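Local coordinates for protein orotidine 5'-phosphate decarboxylase (PDB 4DBD) that probably catalyses, as a homodimer, the decarboxylation of orotidine 5'-monophosphate to UMP, the last step of de novo UMP biosynthesis, at residues R5-M10 with E25-K30; I56-K61 with N80-H85; K61-G66 with S86-K91; M159-P164 with G180-I185. All coordinates share one frame; numbering follows the deposited sequence.

Contact 1: residues R5-M10 with E25-K30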
# COMPACT_ATOMS: atom_id res chain seq x y z
N ARG A 5 -2.10 23.60 -11.94
CA ARG A 5 -2.24 22.24 -12.40
C ARG A 5 -1.45 21.33 -11.49
O ARG A 5 -1.20 20.17 -11.82
CB ARG A 5 -1.65 22.13 -13.80
CG ARG A 5 -2.35 22.97 -14.84
CD ARG A 5 -3.55 22.25 -15.36
NE ARG A 5 -4.08 22.87 -16.57
CZ ARG A 5 -4.55 22.18 -17.61
NH1 ARG A 5 -4.54 20.85 -17.58
NH2 ARG A 5 -5.01 22.82 -18.68
N VAL A 6 -1.01 21.88 -10.36
CA VAL A 6 -0.13 21.14 -9.46
C VAL A 6 -0.85 20.51 -8.27
O VAL A 6 -1.66 21.15 -7.61
CB VAL A 6 1.01 22.03 -8.90
CG1 VAL A 6 1.79 21.29 -7.84
CG2 VAL A 6 1.92 22.50 -10.03
N ILE A 7 -0.53 19.24 -8.02
CA ILE A 7 -0.97 18.58 -6.80
C ILE A 7 0.26 18.39 -5.93
O ILE A 7 1.21 17.71 -6.34
CB ILE A 7 -1.63 17.20 -7.08
CG1 ILE A 7 -2.96 17.37 -7.82
CG2 ILE A 7 -1.84 16.43 -5.78
CD1 ILE A 7 -3.50 16.10 -8.44
N LEU A 8 0.27 18.99 -4.74
CA LEU A 8 1.41 18.86 -3.84
C LEU A 8 1.46 17.47 -3.24
O LEU A 8 0.49 17.03 -2.61
CB LEU A 8 1.36 19.90 -2.71
CG LEU A 8 2.43 19.75 -1.63
CD1 LEU A 8 3.84 19.91 -2.23
CD2 LEU A 8 2.22 20.75 -0.48
N ALA A 9 2.58 16.78 -3.41
CA ALA A 9 2.75 15.50 -2.73
C ALA A 9 3.38 15.79 -1.39
O ALA A 9 4.60 15.94 -1.28
CB ALA A 9 3.63 14.55 -3.55
N MET A 10 2.54 15.91 -0.37
CA MET A 10 3.05 16.24 0.95
C MET A 10 3.50 14.99 1.67
O MET A 10 2.75 14.40 2.45
CB MET A 10 2.03 17.03 1.77
CG MET A 10 2.62 17.60 3.04
SD MET A 10 1.72 19.04 3.64
CE MET A 10 0.13 18.29 4.00
N GLU A 25 -3.19 28.23 -5.11
CA GLU A 25 -2.21 28.02 -6.18
C GLU A 25 -1.84 26.55 -6.30
O GLU A 25 -0.76 26.20 -6.80
CB GLU A 25 -0.99 28.88 -5.95
CG GLU A 25 -1.30 30.34 -6.18
CD GLU A 25 -0.32 31.25 -5.50
OE1 GLU A 25 0.74 31.53 -6.11
OE2 GLU A 25 -0.60 31.69 -4.37
N LEU A 26 -2.74 25.69 -5.83
CA LEU A 26 -2.67 24.26 -6.03
C LEU A 26 -4.03 23.81 -6.50
O LEU A 26 -5.04 24.44 -6.16
CB LEU A 26 -2.37 23.54 -4.71
CG LEU A 26 -0.97 23.63 -4.13
CD1 LEU A 26 -0.91 22.97 -2.76
CD2 LEU A 26 0.02 22.98 -5.07
N TYR A 27 -4.08 22.74 -7.28
CA TYR A 27 -5.35 22.09 -7.52
C TYR A 27 -5.71 21.20 -6.33
O TYR A 27 -6.87 21.13 -5.91
CB TYR A 27 -5.32 21.24 -8.78
CG TYR A 27 -6.53 20.35 -8.88
CD1 TYR A 27 -7.74 20.84 -9.34
CD2 TYR A 27 -6.46 19.01 -8.51
CE1 TYR A 27 -8.85 20.03 -9.43
CE2 TYR A 27 -7.57 18.19 -8.59
CZ TYR A 27 -8.76 18.71 -9.05
OH TYR A 27 -9.87 17.90 -9.15
N GLY A 28 -4.70 20.52 -5.79
CA GLY A 28 -4.92 19.58 -4.71
C GLY A 28 -3.66 19.32 -3.91
O GLY A 28 -2.56 19.81 -4.23
N ILE A 29 -3.82 18.53 -2.86
CA ILE A 29 -2.73 18.11 -2.01
C ILE A 29 -2.88 16.61 -1.85
O ILE A 29 -3.97 16.11 -1.56
CB ILE A 29 -2.83 18.77 -0.63
CG1 ILE A 29 -2.60 20.27 -0.75
CG2 ILE A 29 -1.85 18.12 0.33
CD1 ILE A 29 -2.99 21.05 0.48
N LYS A 30 -1.78 15.89 -2.05
CA LYS A 30 -1.78 14.43 -1.96
C LYS A 30 -1.03 14.02 -0.69
O LYS A 30 0.17 14.25 -0.56
CB LYS A 30 -1.15 13.79 -3.20
CG LYS A 30 -1.24 12.26 -3.23
CD LYS A 30 -0.63 11.67 -4.51
CE LYS A 30 0.89 11.66 -4.47
NZ LYS A 30 1.44 10.65 -3.53
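V6 meets L26 with CG1, which lies 3.7 Å from L26 CD2, while its carbonyl oxygen takes the N-H of Y27 (V6 O to Y27 N 2.9 Å). L200 of helix 196-210 touches both. I7 turns to the face shared with K30, towards the barrel interior. Its CG1 comes to the edge of the Y27 ring, in plane, 3.9 Å from CD2. With chi1 at -68° CG2 stands opposite the backbone N and reaches the foot of K30, 3.8 Å from K30 CB. A glycine at I7 would probably open a gap between the Y27 ring edge and K30 CB. The strands 6-10 and 28-32 are neighbours in the TIM barrel, parallel and joined by helix 16-22 in a beta-alpha-beta unit. L8 faces the other way, towards that helix, its CB 3.8 Å from L26 CD1. Its N and O both pair with strand 28-32: N donates to G28 O, and O receives K30 N at 2.6 Å, nearly straight (176°). A9 CB approaches K30 CE, where the lysine chain bends to bring NZ to D59. M10 N donates to K30 O, and its CE lies 4.2 Å from I29 CG2.

Contact 2: residues I56-K61 with N80-H85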
# COMPACT_ATOMS: atom_id res chain seq x y z
N ILE A 56 -8.36 16.94 -1.74
CA ILE A 56 -7.46 16.33 -0.78
C ILE A 56 -7.46 14.84 -1.10
O ILE A 56 -8.48 14.14 -0.96
CB ILE A 56 -7.87 16.63 0.68
CG1 ILE A 56 -7.76 18.14 0.93
CG2 ILE A 56 -7.00 15.86 1.65
CD1 ILE A 56 -8.23 18.55 2.29
N ILE A 57 -6.32 14.38 -1.61
CA ILE A 57 -6.18 13.00 -2.03
C ILE A 57 -5.31 12.25 -1.04
O ILE A 57 -4.23 12.70 -0.69
CB ILE A 57 -5.52 12.90 -3.42
CG1 ILE A 57 -6.28 13.75 -4.43
CG2 ILE A 57 -5.44 11.43 -3.89
CD1 ILE A 57 -5.59 13.82 -5.80
N VAL A 58 -5.80 11.11 -0.57
CA VAL A 58 -4.99 10.26 0.29
C VAL A 58 -4.39 9.18 -0.61
O VAL A 58 -5.12 8.50 -1.34
CB VAL A 58 -5.80 9.64 1.45
CG1 VAL A 58 -5.03 8.47 2.03
CG2 VAL A 58 -6.08 10.70 2.51
N ASP A 59 -3.06 9.06 -0.57
CA ASP A 59 -2.36 8.07 -1.37
C ASP A 59 -1.57 7.13 -0.46
O ASP A 59 -0.43 7.39 -0.09
CB ASP A 59 -1.43 8.75 -2.39
CG ASP A 59 -0.72 7.76 -3.26
OD1 ASP A 59 -1.13 6.58 -3.23
OD2 ASP A 59 0.23 8.14 -3.98
N PHE A 60 -2.22 6.03 -0.08
CA PHE A 60 -1.56 4.94 0.61
C PHE A 60 -1.35 3.78 -0.37
O PHE A 60 -1.13 2.64 0.06
CB PHE A 60 -2.40 4.46 1.79
CG PHE A 60 -2.48 5.44 2.94
CD1 PHE A 60 -1.85 6.67 2.88
CD2 PHE A 60 -3.20 5.11 4.08
CE1 PHE A 60 -1.93 7.56 3.93
CE2 PHE A 60 -3.28 5.99 5.14
CZ PHE A 60 -2.64 7.22 5.07
N LYS A 61 -1.44 4.08 -1.67
CA LYS A 61 -1.24 3.08 -2.72
C LYS A 61 -1.98 1.80 -2.38
O LYS A 61 -1.40 0.71 -2.38
CB LYS A 61 0.24 2.78 -2.90
CG LYS A 61 1.07 3.92 -3.53
CD LYS A 61 0.56 4.28 -4.92
CE LYS A 61 1.60 5.12 -5.69
NZ LYS A 61 1.93 6.43 -5.01
N ASN A 80 -11.09 13.83 0.09
CA ASN A 80 -12.07 13.78 -1.00
C ASN A 80 -11.88 12.54 -1.88
O ASN A 80 -12.84 12.04 -2.47
CB ASN A 80 -11.95 15.03 -1.89
CG ASN A 80 -12.02 16.31 -1.12
OD1 ASN A 80 -11.03 17.03 -1.00
ND2 ASN A 80 -13.20 16.62 -0.59
N SER A 81 -10.63 12.09 -2.00
CA SER A 81 -10.28 11.08 -2.99
C SER A 81 -9.20 10.15 -2.46
O SER A 81 -8.46 10.52 -1.55
CB SER A 81 -9.74 11.76 -4.26
OG SER A 81 -10.61 12.79 -4.70
N PHE A 82 -9.09 8.97 -3.07
CA PHE A 82 -8.15 7.95 -2.63
C PHE A 82 -7.49 7.28 -3.82
O PHE A 82 -8.14 7.01 -4.83
CB PHE A 82 -8.88 6.88 -1.80
CG PHE A 82 -9.38 7.38 -0.49
CD1 PHE A 82 -8.55 7.41 0.62
CD2 PHE A 82 -10.68 7.85 -0.37
CE1 PHE A 82 -9.01 7.88 1.83
CE2 PHE A 82 -11.15 8.33 0.85
CZ PHE A 82 -10.32 8.35 1.94
N ILE A 83 -6.20 7.01 -3.71
CA ILE A 83 -5.46 6.30 -4.75
C ILE A 83 -5.31 4.83 -4.36
O ILE A 83 -4.92 4.49 -3.24
CB ILE A 83 -4.09 6.97 -4.99
CG1 ILE A 83 -4.32 8.36 -5.62
CG2 ILE A 83 -3.19 6.08 -5.86
CD1 ILE A 83 -3.06 9.17 -5.80
N ALA A 84 -5.68 3.95 -5.29
CA ALA A 84 -5.47 2.51 -5.15
C ALA A 84 -4.76 1.97 -6.38
O ALA A 84 -4.81 2.58 -7.44
CB ALA A 84 -6.80 1.78 -4.97
N HIS A 85 -4.11 0.82 -6.23
CA HIS A 85 -3.45 0.17 -7.37
C HIS A 85 -4.44 -0.59 -8.22
O HIS A 85 -5.30 -1.29 -7.70
CB HIS A 85 -2.37 -0.80 -6.89
CG HIS A 85 -1.02 -0.17 -6.74
ND1 HIS A 85 -0.25 0.18 -7.83
CD2 HIS A 85 -0.31 0.17 -5.64
CE1 HIS A 85 0.88 0.71 -7.40
NE2 HIS A 85 0.87 0.72 -6.08
O HOH W 1 -4.97 5.80 -0.78
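The F82 ring and V58 lie side by side and point the same way, with V58 CB 3.6 Å from F82 CD1 in an oblique approach. V58 also serves a second ring: its CG1 sits over one face of F60, offset toward the rim. At the imidazole of H85 it is the edge that is used, K61 O lying near the ring plane 3.5 Å from CD2, while K61 CB and CD approach NE2. That nitrogen bonds to the carbonyl of A63 of the second subunit. At the other end the flat amide of N80 closes the contact: OD1 receives I56 N on an in-plane lone pair at 2.8 Å, while I56 O accepts from both N80 N and S81 N. V58 N to S81 O and I83 N to V58 O continue the parallel pairing of strands 55-62 and 81-85, adjacent staves of the TIM barrel. A water then enters the pairing, accepting from F60 N and donating to V58 O and I83 O. On the face of I57 and D59, I83 packs CG1 against I57 CG2 (3.7 Å) and places CG2 3.4 Å from D59 OD1. The D59 carboxylate, swung opposite its backbone N (chi1 -178°), accepts K61 N at OD1, an Asx turn, and K61 NZ at OD2 over 2.6 Å. K30 also reaches OD2, and K61 NZ meets D64 of the second subunit. D59 and K61 are predicted catalytic residues, and this alternation of charges, drawing on both subunits, is consistent with the lysine being positioned as proton donor.

Contact 3: residues K61-G66 with S86-K91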
# COMPACT_ATOMS: atom_id res chain seq x y z
N LYS A 61 -1.44 4.08 -1.67
CA LYS A 61 -1.24 3.08 -2.72
C LYS A 61 -1.98 1.80 -2.38
O LYS A 61 -1.40 0.71 -2.38
CB LYS A 61 0.24 2.78 -2.90
CG LYS A 61 1.07 3.92 -3.53
CD LYS A 61 0.56 4.28 -4.92
CE LYS A 61 1.60 5.12 -5.69
NZ LYS A 61 1.93 6.43 -5.01
N LEU A 62 -3.28 1.94 -2.13
CA LEU A 62 -4.09 0.86 -1.58
C LEU A 62 -3.97 -0.40 -2.43
O LEU A 62 -4.12 -0.36 -3.65
CB LEU A 62 -5.53 1.30 -1.46
CG LEU A 62 -5.80 2.43 -0.46
CD1 LEU A 62 -7.15 3.09 -0.72
CD2 LEU A 62 -5.69 1.93 0.99
N ALA A 63 -3.69 -1.53 -1.79
CA ALA A 63 -3.44 -2.76 -2.56
C ALA A 63 -3.70 -3.99 -1.70
O ALA A 63 -2.80 -4.78 -1.42
CB ALA A 63 -2.03 -2.75 -3.10
N ASP A 64 -4.94 -4.14 -1.28
CA ASP A 64 -5.29 -5.28 -0.45
C ASP A 64 -6.68 -5.76 -0.83
O ASP A 64 -7.27 -5.28 -1.79
CB ASP A 64 -5.21 -4.89 1.04
CG ASP A 64 -4.74 -6.03 1.92
OD1 ASP A 64 -5.19 -7.18 1.69
OD2 ASP A 64 -3.94 -5.79 2.85
N ILE A 65 -7.18 -6.74 -0.09
CA ILE A 65 -8.55 -7.18 -0.28
C ILE A 65 -9.51 -6.06 0.15
O ILE A 65 -9.11 -5.13 0.88
CB ILE A 65 -8.84 -8.46 0.52
CG1 ILE A 65 -8.70 -8.18 2.02
CG2 ILE A 65 -7.89 -9.56 0.11
CD1 ILE A 65 -9.23 -9.32 2.90
N GLY A 66 -10.76 -6.16 -0.28
CA GLY A 66 -11.74 -5.10 -0.10
C GLY A 66 -11.95 -4.76 1.35
O GLY A 66 -11.96 -3.58 1.71
N SER A 86 -4.32 -0.46 -9.54
CA SER A 86 -5.13 -1.27 -10.45
C SER A 86 -4.76 -2.75 -10.41
O SER A 86 -5.62 -3.61 -10.56
CB SER A 86 -4.94 -0.81 -11.91
OG SER A 86 -5.38 0.52 -12.09
N PHE A 87 -3.47 -3.05 -10.20
CA PHE A 87 -2.99 -4.42 -10.40
C PHE A 87 -3.62 -5.45 -9.46
O PHE A 87 -3.60 -6.66 -9.74
CB PHE A 87 -1.45 -4.51 -10.38
CG PHE A 87 -0.84 -4.43 -9.00
CD1 PHE A 87 -0.74 -5.56 -8.20
CD2 PHE A 87 -0.33 -3.23 -8.52
CE1 PHE A 87 -0.17 -5.49 -6.93
CE2 PHE A 87 0.24 -3.15 -7.27
CZ PHE A 87 0.32 -4.28 -6.47
N ILE A 88 -4.21 -4.97 -8.37
CA ILE A 88 -4.86 -5.88 -7.41
C ILE A 88 -6.15 -6.50 -7.94
O ILE A 88 -6.63 -7.50 -7.41
CB ILE A 88 -5.14 -5.21 -6.07
CG1 ILE A 88 -6.11 -4.04 -6.24
CG2 ILE A 88 -3.83 -4.73 -5.43
CD1 ILE A 88 -6.24 -3.22 -4.97
N GLY A 89 -6.74 -5.88 -8.97
CA GLY A 89 -7.88 -6.47 -9.63
C GLY A 89 -9.21 -6.11 -9.00
O GLY A 89 -9.29 -5.35 -8.02
N VAL A 90 -10.28 -6.68 -9.55
CA VAL A 90 -11.62 -6.21 -9.23
C VAL A 90 -12.32 -7.04 -8.16
O VAL A 90 -12.57 -6.57 -7.06
CB VAL A 90 -12.48 -6.13 -10.52
CG1 VAL A 90 -13.94 -5.75 -10.20
CG2 VAL A 90 -11.85 -5.16 -11.52
N LYS A 91 -12.63 -8.30 -8.47
CA LYS A 91 -13.48 -9.10 -7.60
C LYS A 91 -12.88 -9.30 -6.21
O LYS A 91 -11.81 -9.90 -6.07
CB LYS A 91 -13.80 -10.45 -8.25
CG LYS A 91 -14.94 -10.39 -9.25
CD LYS A 91 -14.72 -9.26 -10.25
CE LYS A 91 -15.18 -9.63 -11.65
NZ LYS A 91 -14.46 -8.81 -12.69
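F87 is modelled in two positions; in one of them CZ lies 4.4 Å from A63 CB, the methyl coming in obliquely, and one ring face carries I88 CG2, offset toward the rim. In that position the ring also meets H85 of its own chain and, edge-to-face, F87 of the second subunit. I88 carries most of the contact. Its CG1 stands between the backbone N and the carbonyl carbon (chi1 63°), and the two branches thereby divide the work: CG2 touches A63 CB at 3.5 Å, and CD1 reaches along the loop to L62 O at 3.8 Å and D64 O at 3.9 Å. M69 of helix 66-73 and L94 of helix 90-103 also touch this side chain. G89 ends the type I turn that starts at S86, its N bonded to S86 O at 3.0 Å, and holds the N-cap position of helix 90-103. The contact thus joins two loops that leave the C-terminal ends of neighbouring TIM-barrel strands, each leading into its helix. In the first of them D64 OD1 uses its anti lone pair to take I65 N at 2.7 Å, which helps fix the turn of the carboxylate. The side chains that meet are apolar, I88 also resting CD1 against two backbone carbonyl oxygens, whereas D64 OD2 and A63 O turn to the dimer partner, meeting K61 (a salt bridge) and H85 of the second subunit; the hydrocarbon packing is therefore consistent with holding A63 and D64, a predicted catalytic residue, in place for the neighbouring active site.

Contact 4: residues M159-P164 with G180-I185; sequences MTIVSP and GADYEI
D182 reaches across to I161 where strands 160-163 and 183-186, the last two parallel staves of the TIM barrel, joined through helix 175-179, begin to pair. Its CB lies 3.4 Å from I161 O. CG, beside the backbone N at chi1 -67°, turns the carboxylate back along the neighbouring strand, 3.8 Å from I161 N. At the tip OD2 uses its anti lone pair to accept I161 N at 2.8 Å, in a nearly straight bond of 169°, and the same oxygen forms a salt bridge with R153 of helix 146-155. A leucine in its place would probably leave the I161 N-H and the R153 guanidinium without this shared acceptor. The backbone answers the side chain, since I161 O accepts from both D182 N and Y183 N. Further along, S163 N donates to Y183 O, and I185 N meets S163 O from above the carbonyl plane. T160 CG2 touches the edge of the Y183 ring in its plane, 3.9 Å from CE2. P164, a predicted substrate-binding residue, lies alongside I185, CB to CB at 3.8 Å. On the face opposite Y183, S163 OG bonds to V141 O and also lies 3.3 Å from A181 CB.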
# COMPACT_ATOMS: atom_id res chain seq x y z
N MET A 159 -11.46 10.68 -18.30
CA MET A 159 -10.83 10.44 -17.01
C MET A 159 -9.94 11.60 -16.59
O MET A 159 -9.30 12.22 -17.44
CB MET A 159 -9.97 9.19 -17.14
CG MET A 159 -9.58 8.60 -15.82
SD MET A 159 -10.93 7.58 -15.27
CE MET A 159 -10.83 6.25 -16.45
N THR A 160 -9.88 11.89 -15.29
CA THR A 160 -8.83 12.76 -14.77
C THR A 160 -7.51 11.99 -14.74
O THR A 160 -7.41 10.91 -14.16
CB THR A 160 -9.14 13.29 -13.35
OG1 THR A 160 -10.39 13.99 -13.38
CG2 THR A 160 -8.04 14.23 -12.85
N ILE A 161 -6.48 12.55 -15.37
CA ILE A 161 -5.17 11.93 -15.39
C ILE A 161 -4.23 12.76 -14.53
O ILE A 161 -4.10 13.96 -14.73
CB ILE A 161 -4.64 11.76 -16.83
CG1 ILE A 161 -5.58 10.84 -17.61
CG2 ILE A 161 -3.20 11.25 -16.85
CD1 ILE A 161 -5.09 10.42 -19.01
N VAL A 162 -3.60 12.12 -13.56
CA VAL A 162 -2.66 12.79 -12.66
C VAL A 162 -1.31 12.11 -12.80
O VAL A 162 -1.23 10.88 -12.95
CB VAL A 162 -3.14 12.77 -11.19
CG1 VAL A 162 -4.44 13.57 -11.06
CG2 VAL A 162 -3.31 11.34 -10.69
N SER A 163 -0.25 12.92 -12.79
CA SER A 163 1.07 12.42 -13.15
C SER A 163 2.15 12.87 -12.20
O SER A 163 2.53 14.04 -12.18
CB SER A 163 1.44 12.88 -14.57
OG SER A 163 0.59 12.31 -15.54
N PRO A 164 2.67 11.92 -11.40
CA PRO A 164 3.78 12.20 -10.49
C PRO A 164 5.09 12.01 -11.22
O PRO A 164 5.08 11.79 -12.43
CB PRO A 164 3.59 11.14 -9.39
CG PRO A 164 2.92 10.00 -10.08
CD PRO A 164 2.15 10.55 -11.27
N GLY A 180 -0.86 15.20 -22.03
CA GLY A 180 -2.26 14.86 -21.91
C GLY A 180 -2.77 14.71 -20.49
O GLY A 180 -3.95 14.44 -20.28
N ALA A 181 -1.89 14.90 -19.51
CA ALA A 181 -2.30 14.82 -18.11
C ALA A 181 -3.09 16.06 -17.70
O ALA A 181 -2.91 17.14 -18.26
CB ALA A 181 -1.09 14.63 -17.21
N ASP A 182 -3.97 15.91 -16.71
CA ASP A 182 -4.69 17.06 -16.18
C ASP A 182 -3.87 17.82 -15.14
O ASP A 182 -3.81 19.05 -15.16
CB ASP A 182 -6.02 16.61 -15.59
CG ASP A 182 -6.96 16.09 -16.64
OD1 ASP A 182 -7.46 16.92 -17.43
OD2 ASP A 182 -7.18 14.86 -16.71
N TYR A 183 -3.24 17.08 -14.24
CA TYR A 183 -2.50 17.65 -13.13
C TYR A 183 -1.17 16.95 -12.97
O TYR A 183 -1.04 15.76 -13.28
CB TYR A 183 -3.32 17.54 -11.84
CG TYR A 183 -4.67 18.18 -12.00
CD1 TYR A 183 -4.81 19.56 -11.97
CD2 TYR A 183 -5.80 17.40 -12.19
CE1 TYR A 183 -6.06 20.15 -12.12
CE2 TYR A 183 -7.05 17.97 -12.35
CZ TYR A 183 -7.17 19.34 -12.31
OH TYR A 183 -8.42 19.90 -12.48
N GLU A 184 -0.18 17.70 -12.50
CA GLU A 184 1.12 17.13 -12.15
C GLU A 184 1.32 17.06 -10.65
O GLU A 184 1.10 18.04 -9.92
CB GLU A 184 2.26 17.91 -12.83
CG GLU A 184 2.49 17.46 -14.25
CD GLU A 184 3.52 18.29 -15.01
OE1 GLU A 184 4.47 18.84 -14.41
OE2 GLU A 184 3.35 18.40 -16.24
N ILE A 185 1.74 15.88 -10.19
CA ILE A 185 2.01 15.66 -8.78
C ILE A 185 3.48 15.92 -8.52
O ILE A 185 4.35 15.29 -9.12
CB ILE A 185 1.69 14.23 -8.39
CG1 ILE A 185 0.18 14.01 -8.52
CG2 ILE A 185 2.17 13.95 -6.96
CD1 ILE A 185 -0.23 12.57 -8.62

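In the fold
Contacts 1, 2 and 4 are strand pairs of one closed eight-stranded barrel. Contact 4 adjoins contact 1 across the seam between the last and first strands, where I7 N and E184 O lie 2.8 Å apart and the rings of Y27 and Y183 stack. Contact 1 passes into contact 2 through the salt bridge from K30 NZ to D59 OD2 (2.8 Å) in the predicted active site. Contact 3 extends contact 2 beyond the strand ends: they share K61, and H85 N lies 2.8 Å from L62 O. Contacts 2 and 3 touch the second subunit. A bound sulfate lies about 4 Å from the A9 side chain and about 6 Å from that of I185.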